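Local coordinates for TPR repeat-containing protein (Cytophaga hutchinsonii, PDB 3U4T) that is of unknown function but, as a tetratricopeptide-repeat protein built of packed helices, probably offers a scaffold for binding other proteins, at residues A188-P191 against D192-Q195; N234-K237 against V238-D241; L197-P200 against Y201-L205; Y179-R182 against A183-N186. The protein carries 1 engineered substitution. All blocks are in the same frame, centred on the assembly; numbering follows the deposited sequence.

Contact 1: A188-P191 against D192-Q195; sequences AQDP and DTKQ
Asp190 folds its carboxylate against the backbone of Thr193, Lys194 and Gln195, and with its own carbonyl oxygen it closes the turn that leads there. From CB the side chain leaves with CG anti to the backbone N (chi1 -179°), which places it beside its own carbonyl carbon, near the amides that follow. CG comes to lie 3.4 Å from CA of Thr193, and the two oxygens beyond it share those amides. OD1 is 2.8 Å from N of Lys194, but the N-H is strongly bent away and the bond is weak; its second bond, to N of Gln195, is weak too. OD2 accepts the sounder bond, from Gln195 N at 3.1 Å, reached on its syn side and 31° out of the carboxylate plane. Farther on, the same oxygen takes weak bonds from the amides of Gly196 and Leu197.

Alongside this, Asp190 O accepts from Thr193 N at 2.8 Å and completes a type I beta turn. Pro191 suits its second position, since the ring fixes phi near the value needed there. Thr193 then adopts a positive phi (52°), and its hydroxyl shares a water with Pro191 O, the water lying 2.8 Å from OG1. Thr193 also packs against Tyr226, Tyr230 and Ile233 of helix 217-233.

One anionic group thus gathers several consecutive amide N-H groups, most of them weakly, that no helix or strand would satisfy. Spreading the negative charge over them probably stabilises both the buried carboxylate and the irregular loop.

Contact 2: N234-K237 against V238-D241; sequences NRDK and VKAD
Asp236 O accepts from Ala240 N at 2.9 Å, and Lys237 O from Asp241 N at the same distance: these are the first i to i+4 bonds of helix 237-250. The former is nearly straight, with an N-H...O angle of 167°. Just upstream Arg235, at positive phi, is the C-prime residue of a Schellman motif that ends helix 217-233, so one helix stops and the next starts within a few residues.

Asp236 holds the N-cap position. Its CG stands anti to the backbone N (chi1 -166°), which carries OD1 over the first turn to accept from Lys239 N at 3.0 Å. The N-H points straight at the oxygen but comes from above the carboxylate plane. OD1 also rests 3.4 Å from CB of Val238. A short-chain acid suits this place because it can reach an amide in the first turn, where no preceding helical carbonyl is in place to accept it. The chain of Lys239 runs past the other carboxylate oxygen, though their modelled closeness is doubtful.

Next along, Lys237 and Asp241, four residues apart, lean across one another. CG of Lys237 lies 3.3 Å from OD2 of Asp241, while NZ stays 4.4 Å from OD1. Ala240 is small enough to sit against Tyr231 and Thr232 of helix 217-233.

Charge therefore has two roles here: the Asp236 carboxylate caps an N-H and probably interacts favourably with the partial positive charge at the helix N-terminus, whereas the charged atoms of Lys237 and Asp241 lie beyond salt-bridge range, a probably weak attraction.

Contact 3: L197-P200 against Y201-L205; sequences LAKP and YYEKL
Pro200 lays its CG over one face of the Tyr201 ring, 4.2 Å from the ring centroid and 20° off the normal, a CH-pi contact offset toward the rim. CE2 of that ring also lies 3.4 Å from Leu197 O. This is the solvent side of the contact, for Pro200 is exposed. The more buried part is made by Ala198 and Tyr202, where Ala198 CB meets CD2 of Tyr202 at 4.1 Å; the small methyl lets the ring approach the helix start. Ala198 O also accepts from Tyr202 N at 3.1 Å, followed by Glu203 N to Lys199 O and Lys204 N to Pro200 O.

Between these extremes, the ion pair of Lys199 and Glu203 reaches toward helix 217-233. The lysine, bent at chi2, chi3 and chi4, brings NZ within 2.5 Å of Glu203 OE2, a short salt bridge entering from above the carboxylate plane, while its CG passes beside OE1. Cutting Glu203 back to an alanine is likely to leave the Lys199 ammonium without its opposite charge, held by the Tyr231 hydroxyl but less firmly fixed.

As a whole, the first turn of helix 199-209 sits between two helices. Tyr201 leans on Arg182 and Asn186 of helix 176-189, and Tyr202 on Ala183 and Arg184. Toward helix 217-233, Tyr202 OH bonds to Glu222, its ring meets Tyr226, and Lys199 NZ also donates to Tyr231 OH.

Contact 4: Y179-R182 against A183-N186; sequences YLWR and ARAN
Tyr179 O accepts from Ala183 N, part of the regular run of i to i+4 bonds along helix 176-189, which belongs to the tetratricopeptide-repeat array of this protein. The Tyr179 hydroxyl bonds to Asn174.

Leu180 comes next. Its carbonyl oxygen takes the amide of Arg184 at 2.9 Å, and its CD2 lies 4.0 Å above the centre of the Arg184 guanidinium, a greasy cover for one face.

Trp181 takes the same guanidinium at its edge, with NH1 over the indole face. Arg184 is extended from CG to NE, so CD passes over the six-membered ring, 4.0 Å from its centroid, and CZ follows at 4.7 Å in a cation-pi contact. The guanidinium stands almost upright on the indole, planes 88° apart, with NH1 at 3.1 Å from CZ2. Glu222 of helix 217-233 holds NE in a salt bridge. Replacing Arg184 by an alanine would probably leave Glu222 without its charge partner, keeping only the Tyr202 hydroxyl among the contacts named here, and the indole face without a cation-pi partner. Trp181 also meets the rings of Phe165, Tyr146 and Tyr153, which suits a broad aromatic side chain buried between helices 142-154, 158-171 and 176-189.

Arg182, bent at chi2 and chi3, pairs NE with Asp162 of helix 158-171. The small Ala183 lies against Tyr202. Arg182 O is gripped twice by Asn186: the backbone N and the side-chain ND2 each lie 2.9 Å from it, approaching from opposite faces of the carbonyl plane.

Overall arrangement
All four contacts lie in the C-terminal part of the chain and follow its order as 4, 1, 3 and 2. Contact 4 is the buried one, and its chemistry is aromatic and cation-pi, with charges paired to other helices. Contact 3, partly buried, combines a salt bridge with a proline-aromatic CH-pi contact; it touches contact 4, their centres about 8 Å apart, joining consecutive helices 176-189 and 199-209. Contacts 1 and 2 are at the surface: each relies on an aspartate serving backbone amides, in the first within an irregular loop, in the second at a helix start. Contact 1 continues from helix 176-189 and touches contact 3, whereas contact 2 touches none of the others.

Contact 1: A188-P191 against D192-Q195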
# COMPACT_ATOMS: atom_id res chain seq x y z
N ALA A 188 0.23 -19.34 10.16
CA ALA A 188 0.48 -20.09 8.94
C ALA A 188 1.50 -21.21 9.20
O ALA A 188 1.46 -22.26 8.56
CB ALA A 188 1.00 -19.16 7.87
N GLN A 189 2.41 -20.97 10.15
CA GLN A 189 3.43 -21.95 10.51
C GLN A 189 2.88 -23.00 11.46
O GLN A 189 3.45 -24.07 11.63
CB GLN A 189 4.62 -21.27 11.18
CG GLN A 189 5.36 -20.28 10.30
CD GLN A 189 6.50 -19.62 11.05
OE1 GLN A 189 7.36 -20.29 11.61
NE2 GLN A 189 6.51 -18.29 11.06
N ASP A 190 1.75 -22.69 12.08
CA ASP A 190 1.11 -23.60 13.02
C ASP A 190 -0.35 -23.83 12.59
O ASP A 190 -1.28 -23.54 13.34
CB ASP A 190 1.21 -22.96 14.42
CG ASP A 190 0.62 -23.82 15.50
OD1 ASP A 190 0.55 -25.05 15.33
OD2 ASP A 190 0.22 -23.24 16.53
N PRO A 191 -0.56 -24.39 11.38
CA PRO A 191 -1.87 -24.68 10.79
C PRO A 191 -2.91 -25.34 11.67
O PRO A 191 -4.09 -24.99 11.62
CB PRO A 191 -1.52 -25.54 9.57
CG PRO A 191 -0.28 -26.24 10.01
CD PRO A 191 0.50 -25.12 10.65
N ASP A 192 -2.49 -26.30 12.49
CA ASP A 192 -3.44 -26.96 13.37
C ASP A 192 -3.39 -26.40 14.78
O ASP A 192 -3.91 -27.00 15.72
CB ASP A 192 -3.20 -28.47 13.38
CG ASP A 192 -3.66 -29.13 12.09
OD1 ASP A 192 -4.77 -28.80 11.61
OD2 ASP A 192 -2.90 -29.97 11.55
N THR A 193 -2.76 -25.24 14.93
CA THR A 193 -2.67 -24.57 16.21
C THR A 193 -2.17 -25.46 17.35
O THR A 193 -2.55 -25.28 18.50
CB THR A 193 -4.05 -24.04 16.60
OG1 THR A 193 -4.64 -23.40 15.46
CG2 THR A 193 -3.93 -23.04 17.73
N LYS A 194 -1.30 -26.40 17.02
CA LYS A 194 -0.76 -27.30 18.02
C LYS A 194 0.16 -26.59 19.02
O LYS A 194 0.33 -27.05 20.15
CB LYS A 194 -0.01 -28.44 17.33
CG LYS A 194 -0.86 -29.28 16.38
CD LYS A 194 -0.07 -30.48 15.85
CE LYS A 194 0.45 -31.34 17.00
NZ LYS A 194 1.28 -32.49 16.55
N GLN A 195 0.75 -25.47 18.61
CA GLN A 195 1.68 -24.74 19.47
C GLN A 195 1.29 -23.33 19.88
O GLN A 195 1.94 -22.73 20.73
CB GLN A 195 3.07 -24.66 18.82
CG GLN A 195 3.61 -25.97 18.30
CD GLN A 195 5.09 -25.88 18.01
OE1 GLN A 195 5.57 -24.86 17.51
NE2 GLN A 195 5.82 -26.95 18.32
O HOH W 1 -6.48 -23.66 13.30

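Contact 2: N234-K237 against V238-D241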
# COMPACT_ATOMS: atom_id res chain seq x y z
N ASN A 234 -7.82 -26.06 23.76
CA ASN A 234 -7.21 -26.36 25.05
C ASN A 234 -8.22 -26.57 26.17
O ASN A 234 -7.86 -26.63 27.34
CB ASN A 234 -6.21 -25.25 25.40
CG ASN A 234 -4.95 -25.35 24.57
OD1 ASN A 234 -4.06 -26.14 24.88
ND2 ASN A 234 -4.87 -24.56 23.51
N ARG A 235 -9.48 -26.71 25.78
CA ARG A 235 -10.57 -26.97 26.71
C ARG A 235 -10.77 -25.96 27.85
O ARG A 235 -11.23 -26.33 28.93
CB ARG A 235 -10.40 -28.38 27.29
CG ARG A 235 -10.59 -29.50 26.26
CD ARG A 235 -10.29 -30.87 26.85
NE ARG A 235 -10.72 -31.95 25.97
CZ ARG A 235 -10.62 -33.24 26.27
NH1 ARG A 235 -10.09 -33.61 27.42
NH2 ARG A 235 -11.05 -34.15 25.41
N ASP A 236 -10.46 -24.70 27.60
CA ASP A 236 -10.64 -23.66 28.60
C ASP A 236 -11.91 -22.85 28.29
O ASP A 236 -11.83 -21.74 27.75
CB ASP A 236 -9.44 -22.71 28.63
CG ASP A 236 -9.42 -21.84 29.88
OD1 ASP A 236 -10.51 -21.42 30.32
OD2 ASP A 236 -8.31 -21.58 30.40
N LYS A 237 -13.06 -23.41 28.64
CA LYS A 237 -14.36 -22.76 28.41
C LYS A 237 -14.37 -21.34 28.98
O LYS A 237 -14.86 -20.41 28.35
CB LYS A 237 -15.46 -23.59 29.09
CG LYS A 237 -16.88 -23.08 28.91
CD LYS A 237 -17.57 -23.79 27.74
CE LYS A 237 -19.03 -23.36 27.61
NZ LYS A 237 -19.68 -23.91 26.39
N VAL A 238 -13.83 -21.18 30.18
CA VAL A 238 -13.79 -19.88 30.84
C VAL A 238 -13.20 -18.77 29.95
O VAL A 238 -13.86 -17.78 29.67
CB VAL A 238 -12.97 -19.94 32.15
CG1 VAL A 238 -12.78 -18.54 32.71
CG2 VAL A 238 -13.67 -20.83 33.16
N LYS A 239 -11.95 -18.95 29.53
CA LYS A 239 -11.31 -17.96 28.69
C LYS A 239 -11.92 -17.87 27.30
O LYS A 239 -12.11 -16.78 26.77
CB LYS A 239 -9.81 -18.26 28.58
CG LYS A 239 -8.96 -17.66 29.69
CD LYS A 239 -8.19 -18.73 30.44
CE LYS A 239 -7.19 -18.11 31.41
NZ LYS A 239 -6.17 -17.30 30.68
N ALA A 240 -12.25 -19.02 26.71
CA ALA A 240 -12.82 -19.04 25.36
C ALA A 240 -14.12 -18.27 25.30
O ALA A 240 -14.37 -17.53 24.34
CB ALA A 240 -13.04 -20.47 24.90
N ASP A 241 -14.96 -18.42 26.31
CA ASP A 241 -16.22 -17.70 26.33
C ASP A 241 -15.99 -16.20 26.43
O ASP A 241 -16.69 -15.40 25.80
CB ASP A 241 -17.08 -18.18 27.50
CG ASP A 241 -17.67 -19.56 27.25
OD1 ASP A 241 -17.62 -20.03 26.09
OD2 ASP A 241 -18.18 -20.16 28.22

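Contact 3: L197-P200 against Y201-L205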
# COMPACT_ATOMS: atom_id res chain seq x y z
N LEU A 197 1.57 -20.63 18.13
CA LEU A 197 2.59 -19.69 17.66
C LEU A 197 2.08 -18.28 17.47
O LEU A 197 2.81 -17.32 17.69
CB LEU A 197 3.20 -20.16 16.34
CG LEU A 197 4.11 -21.39 16.42
CD1 LEU A 197 4.66 -21.70 15.04
CD2 LEU A 197 5.24 -21.11 17.40
N ALA A 198 0.83 -18.15 17.07
CA ALA A 198 0.24 -16.84 16.83
C ALA A 198 -0.33 -16.20 18.08
O ALA A 198 -0.55 -14.99 18.13
CB ALA A 198 -0.84 -16.96 15.77
N LYS A 199 -0.57 -17.01 19.10
CA LYS A 199 -1.15 -16.55 20.36
C LYS A 199 -0.62 -15.23 20.90
O LYS A 199 -1.36 -14.27 21.06
CB LYS A 199 -0.98 -17.63 21.42
CG LYS A 199 -1.51 -17.28 22.81
CD LYS A 199 -2.92 -17.77 23.02
CE LYS A 199 -3.09 -18.23 24.46
NZ LYS A 199 -2.73 -17.18 25.46
N PRO A 200 0.68 -15.17 21.20
CA PRO A 200 1.24 -13.93 21.73
C PRO A 200 1.05 -12.68 20.86
O PRO A 200 0.82 -11.59 21.38
CB PRO A 200 2.71 -14.26 21.90
CG PRO A 200 2.95 -15.29 20.83
CD PRO A 200 1.74 -16.17 20.99
N TYR A 201 1.15 -12.84 19.55
CA TYR A 201 1.00 -11.68 18.65
C TYR A 201 -0.42 -11.14 18.64
O TYR A 201 -0.62 -9.92 18.64
CB TYR A 201 1.49 -12.06 17.25
CG TYR A 201 2.91 -12.58 17.30
CD1 TYR A 201 3.96 -11.75 17.74
CD2 TYR A 201 3.20 -13.92 17.06
CE1 TYR A 201 5.23 -12.25 17.94
CE2 TYR A 201 4.48 -14.43 17.26
CZ TYR A 201 5.49 -13.59 17.71
OH TYR A 201 6.74 -14.10 17.96
N TYR A 202 -1.40 -12.04 18.64
CA TYR A 202 -2.79 -11.60 18.66
C TYR A 202 -3.10 -10.99 20.03
O TYR A 202 -3.92 -10.07 20.14
CB TYR A 202 -3.75 -12.77 18.37
CG TYR A 202 -4.00 -13.02 16.89
CD1 TYR A 202 -4.33 -11.96 16.05
CD2 TYR A 202 -3.90 -14.30 16.34
CE1 TYR A 202 -4.55 -12.17 14.68
CE2 TYR A 202 -4.13 -14.51 14.96
CZ TYR A 202 -4.44 -13.44 14.15
OH TYR A 202 -4.63 -13.61 12.80
N GLU A 203 -2.43 -11.49 21.07
CA GLU A 203 -2.64 -10.96 22.41
C GLU A 203 -2.10 -9.55 22.44
O GLU A 203 -2.74 -8.65 23.00
CB GLU A 203 -1.96 -11.84 23.47
CG GLU A 203 -2.69 -13.15 23.70
CD GLU A 203 -1.99 -14.06 24.68
OE1 GLU A 203 -0.75 -14.18 24.61
OE2 GLU A 203 -2.69 -14.68 25.52
N LYS A 204 -0.94 -9.33 21.82
CA LYS A 204 -0.37 -7.99 21.78
C LYS A 204 -1.23 -7.08 20.90
O LYS A 204 -1.36 -5.89 21.16
CB LYS A 204 1.06 -8.04 21.26
CG LYS A 204 2.13 -7.93 22.35
CD LYS A 204 2.21 -6.51 22.92
CE LYS A 204 3.38 -6.35 23.89
NZ LYS A 204 3.75 -4.92 24.10
N LEU A 205 -1.81 -7.66 19.85
CA LEU A 205 -2.66 -6.91 18.94
C LEU A 205 -3.85 -6.34 19.70
O LEU A 205 -4.24 -5.19 19.51
CB LEU A 205 -3.20 -7.82 17.84
CG LEU A 205 -4.02 -7.01 16.85
CD1 LEU A 205 -3.07 -6.25 15.95
CD2 LEU A 205 -4.87 -7.92 16.01

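Contact 4: Y179-R182 against A183-N186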
# COMPACT_ATOMS: atom_id res chain seq x y z
N TYR A 179 1.82 -6.46 14.50
CA TYR A 179 1.44 -7.60 15.32
C TYR A 179 0.44 -8.46 14.56
O TYR A 179 0.52 -9.70 14.59
CB TYR A 179 0.85 -7.13 16.65
CG TYR A 179 1.87 -6.47 17.57
CD1 TYR A 179 2.96 -7.19 18.07
CD2 TYR A 179 1.73 -5.14 17.94
CE1 TYR A 179 3.89 -6.59 18.92
CE2 TYR A 179 2.66 -4.52 18.78
CZ TYR A 179 3.73 -5.25 19.26
OH TYR A 179 4.64 -4.62 20.09
N LEU A 180 -0.50 -7.81 13.88
CA LEU A 180 -1.51 -8.51 13.09
C LEU A 180 -0.85 -9.48 12.11
O LEU A 180 -1.19 -10.67 12.07
CB LEU A 180 -2.35 -7.52 12.29
CG LEU A 180 -3.44 -8.16 11.41
CD1 LEU A 180 -4.55 -8.72 12.29
CD2 LEU A 180 -4.00 -7.12 10.45
N TRP A 181 0.12 -8.97 11.34
CA TRP A 181 0.81 -9.79 10.34
C TRP A 181 1.78 -10.80 10.91
O TRP A 181 1.95 -11.87 10.35
CB TRP A 181 1.48 -8.91 9.28
CG TRP A 181 0.45 -8.41 8.29
CD1 TRP A 181 -0.20 -7.21 8.31
CD2 TRP A 181 -0.15 -9.17 7.23
NE1 TRP A 181 -1.18 -7.18 7.34
CE2 TRP A 181 -1.16 -8.37 6.66
CE3 TRP A 181 0.07 -10.46 6.72
CZ2 TRP A 181 -1.96 -8.81 5.60
CZ3 TRP A 181 -0.71 -10.90 5.67
CH2 TRP A 181 -1.72 -10.07 5.12
N ARG A 182 2.42 -10.47 12.03
CA ARG A 182 3.31 -11.43 12.67
C ARG A 182 2.39 -12.56 13.12
O ARG A 182 2.72 -13.74 13.00
CB ARG A 182 3.97 -10.84 13.91
CG ARG A 182 5.07 -9.85 13.64
CD ARG A 182 6.12 -9.99 14.73
NE ARG A 182 6.77 -11.30 14.68
CZ ARG A 182 7.65 -11.74 15.58
NH1 ARG A 182 7.98 -10.97 16.61
NH2 ARG A 182 8.21 -12.93 15.43
N ALA A 183 1.23 -12.18 13.62
CA ALA A 183 0.25 -13.16 14.07
C ALA A 183 -0.09 -14.08 12.91
O ALA A 183 0.02 -15.30 13.02
CB ALA A 183 -0.99 -12.45 14.59
N ARG A 184 -0.51 -13.49 11.80
CA ARG A 184 -0.87 -14.25 10.61
C ARG A 184 0.28 -15.09 10.08
O ARG A 184 0.08 -16.24 9.68
CB ARG A 184 -1.37 -13.30 9.54
CG ARG A 184 -2.70 -12.67 9.89
CD ARG A 184 -3.15 -11.69 8.84
NE ARG A 184 -4.53 -11.25 9.01
CZ ARG A 184 -5.08 -10.30 8.27
NH1 ARG A 184 -4.37 -9.72 7.32
NH2 ARG A 184 -6.35 -9.95 8.45
N ALA A 185 1.47 -14.53 10.09
CA ALA A 185 2.63 -15.26 9.61
C ALA A 185 2.89 -16.49 10.49
O ALA A 185 3.26 -17.56 9.99
CB ALA A 185 3.83 -14.35 9.62
N ASN A 186 2.70 -16.34 11.80
CA ASN A 186 2.92 -17.45 12.72
C ASN A 186 1.77 -18.48 12.71
O ASN A 186 2.00 -19.68 12.90
CB ASN A 186 3.19 -16.91 14.12
CG ASN A 186 4.66 -16.52 14.32
OD1 ASN A 186 5.50 -17.37 14.61
ND2 ASN A 186 4.96 -15.25 14.15